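Local coordinates for alpha-L-arabinosidase (Xanthomonas axonopodis pv. citri, PDB 6D25), which probably hydrolyses terminal alpha-L-arabinofuranosyl residues from arabinoxylans as a trimeric GH51 glycoside hydrolase, coping even with internally di-substituted xylose units, at residues A[289-294]-A[325-330]; A[347-352]-A[512-517]; A[279-284]-A[330-335]. All coordinates share one frame; numbering follows the deposited sequence.

From the N terminus, the chain first passes 279-284, in the loop after strand 262-269, and then the start of helix 285-312. Interaction 3 pairs that loop with 330-335 and closes a loop of 45 intervening residues; interaction 1, between 289-294 and 325-330, is nested inside it, and A330 belongs to both. Both tie what follows strand 262-269, its loop and helix 285-312, to the loop that follows the neighbouring strand 319-325. Interaction 2 follows in series: it opens at 347-352 and closes at 512-517 after most of the C-terminal beta-domain, tying barrel to sandwich. Helix 346-361 connects all three, because D348 binds T327 and Y329 while R347 reaches S279 and F283.

Interaction 1 (A[289-294]-A[325-330])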
loop_
_atom_site.group_PDB
_atom_site.type_symbol
_atom_site.label_atom_id
_atom_site.label_comp_id
_atom_site.label_asym_id
_atom_site.label_seq_id
_atom_site.Cartn_x
_atom_site.Cartn_y
_atom_site.Cartn_z
ATOM N N ILE A 289 -15.163 30.372 30.430
ATOM C CA ILE A 289 -15.532 31.044 29.191
ATOM C C ILE A 289 -14.591 30.614 28.060
ATOM O O ILE A 289 -15.046 30.508 26.913
ATOM C CB ILE A 289 -15.576 32.576 29.363
ATOM C CG1 ILE A 289 -16.358 33.216 28.204
ATOM C CG2 ILE A 289 -14.177 33.145 29.527
ATOM C CD1 ILE A 289 -16.587 34.692 28.356
ATOM N N GLN A 290 -13.313 30.348 28.358
ATOM C CA GLN A 290 -12.381 29.897 27.330
ATOM C C GLN A 290 -12.862 28.552 26.734
ATOM O O GLN A 290 -12.779 28.355 25.535
ATOM C CB GLN A 290 -10.945 29.758 27.856
ATOM C CG GLN A 290 -9.938 29.648 26.692
ATOM C CD GLN A 290 -8.748 28.709 26.785
ATOM O OE1 GLN A 290 -8.312 28.159 25.744
ATOM N NE2 GLN A 290 -8.182 28.569 27.998
ATOM N N THR A 291 -13.325 27.645 27.580
ATOM C CA THR A 291 -13.807 26.355 27.116
ATOM C C THR A 291 -15.023 26.525 26.191
ATOM O O THR A 291 -15.103 25.906 25.130
ATOM C CB THR A 291 -14.160 25.445 28.304
ATOM O OG1 THR A 291 -13.023 25.329 29.146
ATOM C CG2 THR A 291 -14.607 24.082 27.866
ATOM N N LEU A 292 -15.976 27.367 26.593
ATOM C CA LEU A 292 -17.161 27.555 25.803
ATOM C C LEU A 292 -16.829 28.275 24.482
ATOM O O LEU A 292 -17.391 27.963 23.438
ATOM C CB LEU A 292 -18.211 28.316 26.631
ATOM C CG LEU A 292 -18.646 27.638 27.929
ATOM C CD1 LEU A 292 -19.783 28.410 28.589
ATOM C CD2 LEU A 292 -19.055 26.178 27.679
ATOM N N SER A 293 -15.926 29.252 24.538
ATOM C CA SER A 293 -15.465 29.946 23.340
ATOM C C SER A 293 -14.858 28.939 22.355
ATOM O O SER A 293 -15.186 28.922 21.140
ATOM C CB SER A 293 -14.481 31.010 23.694
ATOM O OG SER A 293 -14.072 31.724 22.540
ATOM N N ARG A 294 -13.986 28.086 22.853
ATOM C CA ARG A 294 -13.373 27.082 22.007
ATOM C C ARG A 294 -14.413 26.114 21.439
ATOM O O ARG A 294 -14.280 25.717 20.276
ATOM C CB ARG A 294 -12.271 26.327 22.753
ATOM C CG ARG A 294 -10.965 27.108 22.755
ATOM C CD ARG A 294 -9.893 26.446 23.575
ATOM N NE ARG A 294 -8.593 27.116 23.483
ATOM C CZ ARG A 294 -7.624 26.747 22.644
ATOM N NH1 ARG A 294 -6.505 27.444 22.621
ATOM N NH2 ARG A 294 -7.776 25.684 21.855
ATOM N N TRP A 325 -15.875 14.635 18.700
ATOM C CA TRP A 325 -15.986 15.942 19.309
ATOM C C TRP A 325 -16.080 15.776 20.832
ATOM O O TRP A 325 -16.296 14.666 21.308
ATOM C CB TRP A 325 -17.184 16.713 18.747
ATOM C CG TRP A 325 -18.516 16.127 19.101
ATOM C CD1 TRP A 325 -19.151 15.109 18.450
ATOM C CD2 TRP A 325 -19.394 16.523 20.172
ATOM N NE1 TRP A 325 -20.338 14.809 19.062
ATOM C CE2 TRP A 325 -20.534 15.683 20.098
ATOM C CE3 TRP A 325 -19.331 17.476 21.190
ATOM C CZ2 TRP A 325 -21.590 15.781 21.009
ATOM C CZ3 TRP A 325 -20.390 17.594 22.061
ATOM C CH2 TRP A 325 -21.505 16.757 21.981
ATOM N N GLY A 326 -15.939 16.877 21.530
ATOM C CA GLY A 326 -15.999 16.917 22.992
ATOM C C GLY A 326 -14.753 17.487 23.622
ATOM O O GLY A 326 -13.825 17.891 22.943
ATOM N N THR A 327 -14.758 17.541 24.954
ATOM C CA THR A 327 -13.692 18.154 25.698
ATOM C C THR A 327 -12.548 17.164 25.916
ATOM O O THR A 327 -12.748 15.988 26.097
ATOM C CB THR A 327 -14.199 18.695 27.040
ATOM O OG1 THR A 327 -14.860 17.654 27.772
ATOM C CG2 THR A 327 -15.138 19.853 26.832
ATOM N N TRP A 328 -11.347 17.723 25.962
ATOM C CA TRP A 328 -10.139 16.979 26.307
ATOM C C TRP A 328 -9.344 17.797 27.328
ATOM O O TRP A 328 -8.858 18.875 27.006
ATOM C CB TRP A 328 -9.326 16.690 25.042
ATOM C CG TRP A 328 -8.297 15.608 25.175
ATOM C CD1 TRP A 328 -7.572 15.266 26.283
ATOM C CD2 TRP A 328 -7.836 14.750 24.114
ATOM N NE1 TRP A 328 -6.719 14.241 25.995
ATOM C CE2 TRP A 328 -6.847 13.902 24.667
ATOM C CE3 TRP A 328 -8.155 14.620 22.766
ATOM C CZ2 TRP A 328 -6.175 12.944 23.913
ATOM C CZ3 TRP A 328 -7.516 13.646 22.021
ATOM C CH2 TRP A 328 -6.543 12.817 22.595
ATOM N N TYR A 329 -9.245 17.246 28.544
ATOM C CA TYR A 329 -8.591 17.877 29.685
ATOM C C TYR A 329 -7.293 17.136 30.060
ATOM O O TYR A 329 -6.996 16.107 29.512
ATOM C CB TYR A 329 -9.545 17.860 30.890
ATOM C CG TYR A 329 -10.861 18.576 30.676
ATOM C CD1 TYR A 329 -10.889 19.928 30.335
ATOM C CD2 TYR A 329 -12.070 17.933 30.868
ATOM C CE1 TYR A 329 -12.092 20.600 30.151
ATOM C CE2 TYR A 329 -13.280 18.598 30.718
ATOM C CZ TYR A 329 -13.293 19.936 30.346
ATOM O OH TYR A 329 -14.479 20.619 30.201
ATOM N N ALA A 330 -6.569 17.660 31.043
ATOM C CA ALA A 330 -5.518 16.899 31.707
ATOM C C ALA A 330 -6.134 15.619 32.282
ATOM O O ALA A 330 -7.282 15.621 32.750
ATOM C CB ALA A 330 -4.855 17.701 32.815
#
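T291, on helix 285-312, and T327, just beyond the corner that the chain turns at G326, bring their CA atoms no nearer than 8.3 Å, so the helix and the loop meet through side chains alone. The meeting point is one methyl group. T291 points toward the loop, and its chi1 of -56°, which sets OG1 beside the backbone N and CG2 anti to it, leaves CG2 to make the approach, 4.4 Å from T327 CG2 and 4.2 Å from Y329 OH. The same rotation lets T291 OG1 bind the carbonyl oxygen of A287 one turn earlier, a common way for threonine to satisfy its hydroxyl inside a helix while showing an apolar face. The side chain of Y329 runs nearly at right angles to that of T291, with the phenol oxygen at the end that approaches the methyl. Its hydroxyl is held elsewhere, by D348 OD1, which also binds T327 OG1; one carboxylate oxygen thereby fixes both loop side chains that face T291. T327 suits its place for the same reason as T291: its hydroxyl serves the aspartate and its methyl packs against apolar groups. At the corner, the positive phi of G326 (122°) would force a side chain against the preceding carbonyl, so glycine fits there. Q342 holds the loop backbone at both T327 O and Y329 N. Helix 346-361 completes the setting: its V351 touches T291 and T327 alike, so helix 285-312, helix 346-361 and the loop leaving strand 319-325 converge here.

Interaction 2 (A[347-352]-A[512-517])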
loop_
_atom_site.group_PDB
_atom_site.type_symbol
_atom_site.label_atom_id
_atom_site.label_comp_id
_atom_site.label_asym_id
_atom_site.label_seq_id
_atom_site.Cartn_x
_atom_site.Cartn_y
_atom_site.Cartn_z
ATOM N N ARG A 347 -19.703 22.368 33.162
ATOM C CA ARG A 347 -19.075 22.962 31.970
ATOM C C ARG A 347 -19.226 22.009 30.755
ATOM O O ARG A 347 -19.515 22.427 29.628
ATOM C CB ARG A 347 -17.604 23.253 32.273
ATOM C CG ARG A 347 -16.857 23.966 31.146
ATOM C CD ARG A 347 -15.417 24.296 31.506
ATOM N NE ARG A 347 -14.660 23.115 31.883
ATOM C CZ ARG A 347 -13.408 23.157 32.378
ATOM N NH1 ARG A 347 -12.720 24.291 32.361
ATOM N NH2 ARG A 347 -12.885 22.069 32.920
ATOM N N ASP A 348 -19.025 20.725 30.997
ATOM C CA ASP A 348 -19.133 19.683 29.947
ATOM C C ASP A 348 -20.578 19.561 29.467
ATOM O O ASP A 348 -20.809 19.352 28.265
ATOM C CB ASP A 348 -18.532 18.379 30.433
ATOM C CG ASP A 348 -17.059 18.574 30.753
ATOM O OD1 ASP A 348 -16.301 18.856 29.782
ATOM O OD2 ASP A 348 -16.673 18.562 31.957
ATOM N N ALA A 349 -21.544 19.689 30.380
ATOM C CA ALA A 349 -22.958 19.700 29.960
ATOM C C ALA A 349 -23.189 20.835 28.961
ATOM O O ALA A 349 -23.819 20.612 27.919
ATOM C CB ALA A 349 -23.848 19.843 31.143
ATOM N N LEU A 350 -22.716 22.052 29.291
ATOM C CA LEU A 350 -22.926 23.166 28.352
ATOM C C LEU A 350 -22.218 22.912 27.017
ATOM O O LEU A 350 -22.742 23.308 25.958
ATOM C CB LEU A 350 -22.490 24.494 28.991
ATOM C CG LEU A 350 -23.610 25.206 29.752
ATOM C CD1 LEU A 350 -23.876 24.568 31.109
ATOM C CD2 LEU A 350 -23.333 26.662 29.931
ATOM N N VAL A 351 -21.017 22.315 27.053
ATOM C CA VAL A 351 -20.346 21.968 25.823
ATOM C C VAL A 351 -21.275 21.101 24.965
ATOM O O VAL A 351 -21.447 21.357 23.764
ATOM C CB VAL A 351 -18.983 21.287 26.058
ATOM C CG1 VAL A 351 -18.481 20.566 24.829
ATOM C CG2 VAL A 351 -17.956 22.302 26.537
ATOM N N ALA A 352 -21.885 20.086 25.566
ATOM C CA ALA A 352 -22.777 19.207 24.795
ATOM C C ALA A 352 -23.987 19.975 24.257
ATOM O O ALA A 352 -24.336 19.806 23.084
ATOM C CB ALA A 352 -23.185 18.026 25.643
ATOM N N HIS A 512 -25.456 29.871 34.063
ATOM C CA HIS A 512 -24.821 28.577 33.886
ATOM C C HIS A 512 -25.853 27.427 33.919
ATOM O O HIS A 512 -25.744 26.490 34.719
ATOM C CB HIS A 512 -23.686 28.385 34.893
ATOM C CG HIS A 512 -24.046 28.427 36.350
ATOM N ND1 HIS A 512 -23.650 29.473 37.158
ATOM C CD2 HIS A 512 -24.657 27.537 37.159
ATOM C CE1 HIS A 512 -24.012 29.234 38.409
ATOM N NE2 HIS A 512 -24.654 28.070 38.444
ATOM N N SER A 513 -26.814 27.468 32.990
ATOM C CA SER A 513 -27.891 26.509 33.018
ATOM C C SER A 513 -28.314 26.168 31.579
ATOM O O SER A 513 -28.105 26.944 30.639
ATOM C CB SER A 513 -29.081 27.010 33.843
ATOM O OG SER A 513 -29.823 27.992 33.140
ATOM N N ILE A 514 -28.905 24.978 31.462
ATOM C CA ILE A 514 -29.521 24.489 30.277
ATOM C C ILE A 514 -30.982 24.172 30.580
ATOM O O ILE A 514 -31.244 23.451 31.526
ATOM C CB ILE A 514 -28.814 23.215 29.781
ATOM C CG1 ILE A 514 -27.321 23.441 29.547
ATOM C CG2 ILE A 514 -29.477 22.649 28.522
ATOM C CD1 ILE A 514 -26.529 22.148 29.588
ATOM N N VAL A 515 -31.907 24.653 29.767
ATOM C CA VAL A 515 -33.308 24.222 29.907
ATOM C C VAL A 515 -33.767 23.610 28.575
ATOM O O VAL A 515 -33.308 23.994 27.493
ATOM C CB VAL A 515 -34.239 25.358 30.342
ATOM C CG1 VAL A 515 -33.794 25.970 31.667
ATOM C CG2 VAL A 515 -34.352 26.450 29.279
ATOM N N MET A 516 -34.644 22.625 28.693
ATOM C CA MET A 516 -35.344 22.033 27.577
ATOM C C MET A 516 -36.843 22.201 27.845
ATOM O O MET A 516 -37.342 21.704 28.845
ATOM C CB MET A 516 -34.977 20.566 27.373
ATOM C CG MET A 516 -35.652 19.927 26.183
ATOM S SD MET A 516 -35.176 20.645 24.592
ATOM C CE MET A 516 -33.521 19.990 24.449
ATOM N N LEU A 517 -37.505 22.971 26.999
ATOM C CA LEU A 517 -38.913 23.349 27.138
ATOM C C LEU A 517 -39.768 22.589 26.128
ATOM O O LEU A 517 -39.346 22.410 24.993
ATOM C CB LEU A 517 -39.077 24.841 26.875
ATOM C CG LEU A 517 -38.177 25.745 27.711
ATOM C CD1 LEU A 517 -38.444 27.203 27.382
ATOM C CD2 LEU A 517 -38.393 25.490 29.194
#
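I514 and L350 meet at the interface between the catalytic (beta/alpha)8 barrel and the C-terminal beta-domain, where strand 513-519 faces helix 346-361. The nearest CA atoms, those of L350 and I514, are 7.0 Å apart. I514 leaves its strand toward the helix. Its CG1 lies anti to the carbonyl carbon (chi1 -56°), and the extended branch beyond it carries CD1 onto the backbone, 3.5 Å from A349 O, and to 3.9 Å from A349 CB. The small alanine is what allows the methyl to settle so near the helix main chain. L350 runs alongside in the opposite sense: its CD1 is 3.9 Å from I514 CD1, and its CG is 4.1 Å from I514 CG1, so the two branched chains overlap lengthwise. A chi2 of 77°, unusual for a leucine with chi1 near -90°, turns CD1 into this position. T446 of strand 441-447 touches both residues, and V397 of helix 393-400 packs against A349. H512 and S513 both face N447 in a G1 beta bulge; H512 takes up the left-handed backbone conformation of the first bulge position, which is more often filled by glycine. Its ring nitrogens bind the carbonyl oxygens of A450 and A475, a pairing consistent with a doubly protonated ring. The contact itself has no hydrogen bond or salt bridge across it, so barrel and sandwich are held here by burial of aliphatic carbon.

Interaction 3 (A[279-284]-A[330-335]); sequences SSTTFD and APLPGT
L332 reaches across to S280 and T281 with a single methyl, CD2, which is received by two unlike groups. S280 OG stands 3.7 Å from L332 CD2, and T281 CG2 approaches it to 3.8 Å, the threonine and leucine side chains meeting at a slant. T281 turns its methyl anti to the carbonyl carbon and its hydroxyl back over its own loop (chi1 58°), so that the apolar branch faces the leucine while OG1 shares a hydrogen bond with T282 OG1. A water bridges the segments beside this apolar contact: it donates to A330 O at 2.6 Å and is 2.7 Å from S280 OG in a hydrogen bond of either direction. The serine hydroxyl also accepts from Q343 N, which makes it a small polar junction. Each loop is stiffened from within. S279 OG accepts from T281 N (3.1 Å) and T282 N, an ST turn and ST motif that hold the bend carrying T281. Opposite, L332 to T335 form a type II beta turn, with P333 and G334 in the positions those residues suit, proline for its fixed phi and glycine for its positive one. L332 O is gripped twice by T335, through its N and, on a lone pair, through OG1 at 2.7 Å. A backbone pairing of A330 with A278 extends the join. The two loops follow strands 262-269 and 319-325, adjacent in the barrel, and lead to helices 285-312, whose N-cap is D284, and 346-361.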
loop_
_atom_site.group_PDB
_atom_site.type_symbol
_atom_site.label_atom_id
_atom_site.label_comp_id
_atom_site.label_asym_id
_atom_site.label_seq_id
_atom_site.Cartn_x
_atom_site.Cartn_y
_atom_site.Cartn_z
ATOM N N SER A 279 -7.518 21.575 33.977
ATOM C CA SER A 279 -8.201 20.712 34.980
ATOM C C SER A 279 -9.653 20.461 34.562
ATOM O O SER A 279 -10.347 21.393 34.167
ATOM C CB SER A 279 -8.148 21.299 36.358
ATOM O OG SER A 279 -8.919 20.558 37.268
ATOM N N SER A 280 -10.096 19.212 34.710
ATOM C CA SER A 280 -11.496 18.813 34.521
ATOM C C SER A 280 -12.339 19.064 35.783
ATOM O O SER A 280 -13.559 18.968 35.715
ATOM C CB SER A 280 -11.588 17.355 34.118
ATOM O OG SER A 280 -11.181 16.499 35.181
ATOM N N THR A 281 -11.707 19.321 36.927
ATOM C CA THR A 281 -12.408 19.388 38.216
ATOM C C THR A 281 -12.424 20.794 38.822
ATOM O O THR A 281 -13.319 21.073 39.587
ATOM C CB THR A 281 -11.776 18.481 39.274
ATOM O OG1 THR A 281 -10.407 18.865 39.451
ATOM C CG2 THR A 281 -11.855 17.015 38.913
ATOM N N THR A 282 -11.412 21.617 38.532
ATOM C CA THR A 282 -11.152 22.821 39.307
ATOM C C THR A 282 -10.811 23.941 38.324
ATOM O O THR A 282 -9.820 23.836 37.592
ATOM C CB THR A 282 -9.968 22.623 40.266
ATOM O OG1 THR A 282 -10.101 21.365 40.927
ATOM C CG2 THR A 282 -9.853 23.742 41.279
ATOM N N PHE A 283 -11.623 24.975 38.265
ATOM C CA PHE A 283 -11.395 26.009 37.297
ATOM C C PHE A 283 -12.140 27.279 37.703
ATOM O O PHE A 283 -13.140 27.229 38.402
ATOM C CB PHE A 283 -11.841 25.560 35.901
ATOM C CG PHE A 283 -13.225 24.961 35.801
ATOM C CD1 PHE A 283 -14.332 25.752 35.600
ATOM C CD2 PHE A 283 -13.400 23.579 35.873
ATOM C CE1 PHE A 283 -15.580 25.174 35.513
ATOM C CE2 PHE A 283 -14.655 23.007 35.779
ATOM C CZ PHE A 283 -15.748 23.803 35.600
ATOM N N ASP A 284 -11.648 28.386 37.182
ATOM C CA ASP A 284 -12.219 29.687 37.449
ATOM C C ASP A 284 -13.032 30.148 36.224
ATOM O O ASP A 284 -13.193 29.411 35.228
ATOM C CB ASP A 284 -11.135 30.689 37.836
ATOM C CG ASP A 284 -10.101 30.968 36.754
ATOM O OD1 ASP A 284 -10.304 30.577 35.571
ATOM O OD2 ASP A 284 -9.060 31.543 37.135
ATOM N N ALA A 330 -6.569 17.660 31.043
ATOM C CA ALA A 330 -5.518 16.899 31.707
ATOM C C ALA A 330 -6.134 15.619 32.282
ATOM O O ALA A 330 -7.282 15.621 32.750
ATOM C CB ALA A 330 -4.855 17.701 32.815
ATOM N N PRO A 331 -5.360 14.555 32.315
ATOM C CA PRO A 331 -5.808 13.347 33.026
ATOM C C PRO A 331 -5.948 13.620 34.532
ATOM O O PRO A 331 -5.213 14.447 35.078
ATOM C CB PRO A 331 -4.694 12.332 32.753
ATOM C CG PRO A 331 -3.452 13.198 32.597
ATOM C CD PRO A 331 -3.930 14.468 31.926
ATOM N N LEU A 332 -6.888 12.948 35.195
ATOM C CA LEU A 332 -7.018 13.120 36.617
ATOM C C LEU A 332 -5.725 12.689 37.319
ATOM O O LEU A 332 -5.061 11.736 36.903
ATOM C CB LEU A 332 -8.199 12.288 37.132
ATOM C CG LEU A 332 -9.577 12.848 36.794
ATOM C CD1 LEU A 332 -10.647 11.774 36.935
ATOM C CD2 LEU A 332 -9.896 14.058 37.635
ATOM N N PRO A 333 -5.410 13.357 38.444
ATOM C CA PRO A 333 -4.207 13.034 39.215
ATOM C C PRO A 333 -4.166 11.556 39.626
ATOM O O PRO A 333 -5.192 10.996 40.033
ATOM C CB PRO A 333 -4.299 13.917 40.455
ATOM C CG PRO A 333 -5.077 15.113 39.976
ATOM C CD PRO A 333 -6.132 14.491 39.054
ATOM N N GLY A 334 -3.025 10.915 39.459
ATOM C CA GLY A 334 -2.905 9.530 39.918
ATOM C C GLY A 334 -3.421 8.526 38.896
ATOM O O GLY A 334 -3.342 7.336 39.138
ATOM N N THR A 335 -3.921 8.972 37.737
ATOM C CA THR A 335 -4.394 8.014 36.729
ATOM C C THR A 335 -3.344 7.828 35.648
ATOM O O THR A 335 -2.519 8.694 35.420
ATOM C CB THR A 335 -5.733 8.458 36.118
ATOM O OG1 THR A 335 -5.575 9.647 35.330
ATOM C CG2 THR A 335 -6.803 8.617 37.181
HETATM O O HOH W 1 -8.482 16.533 34.885
#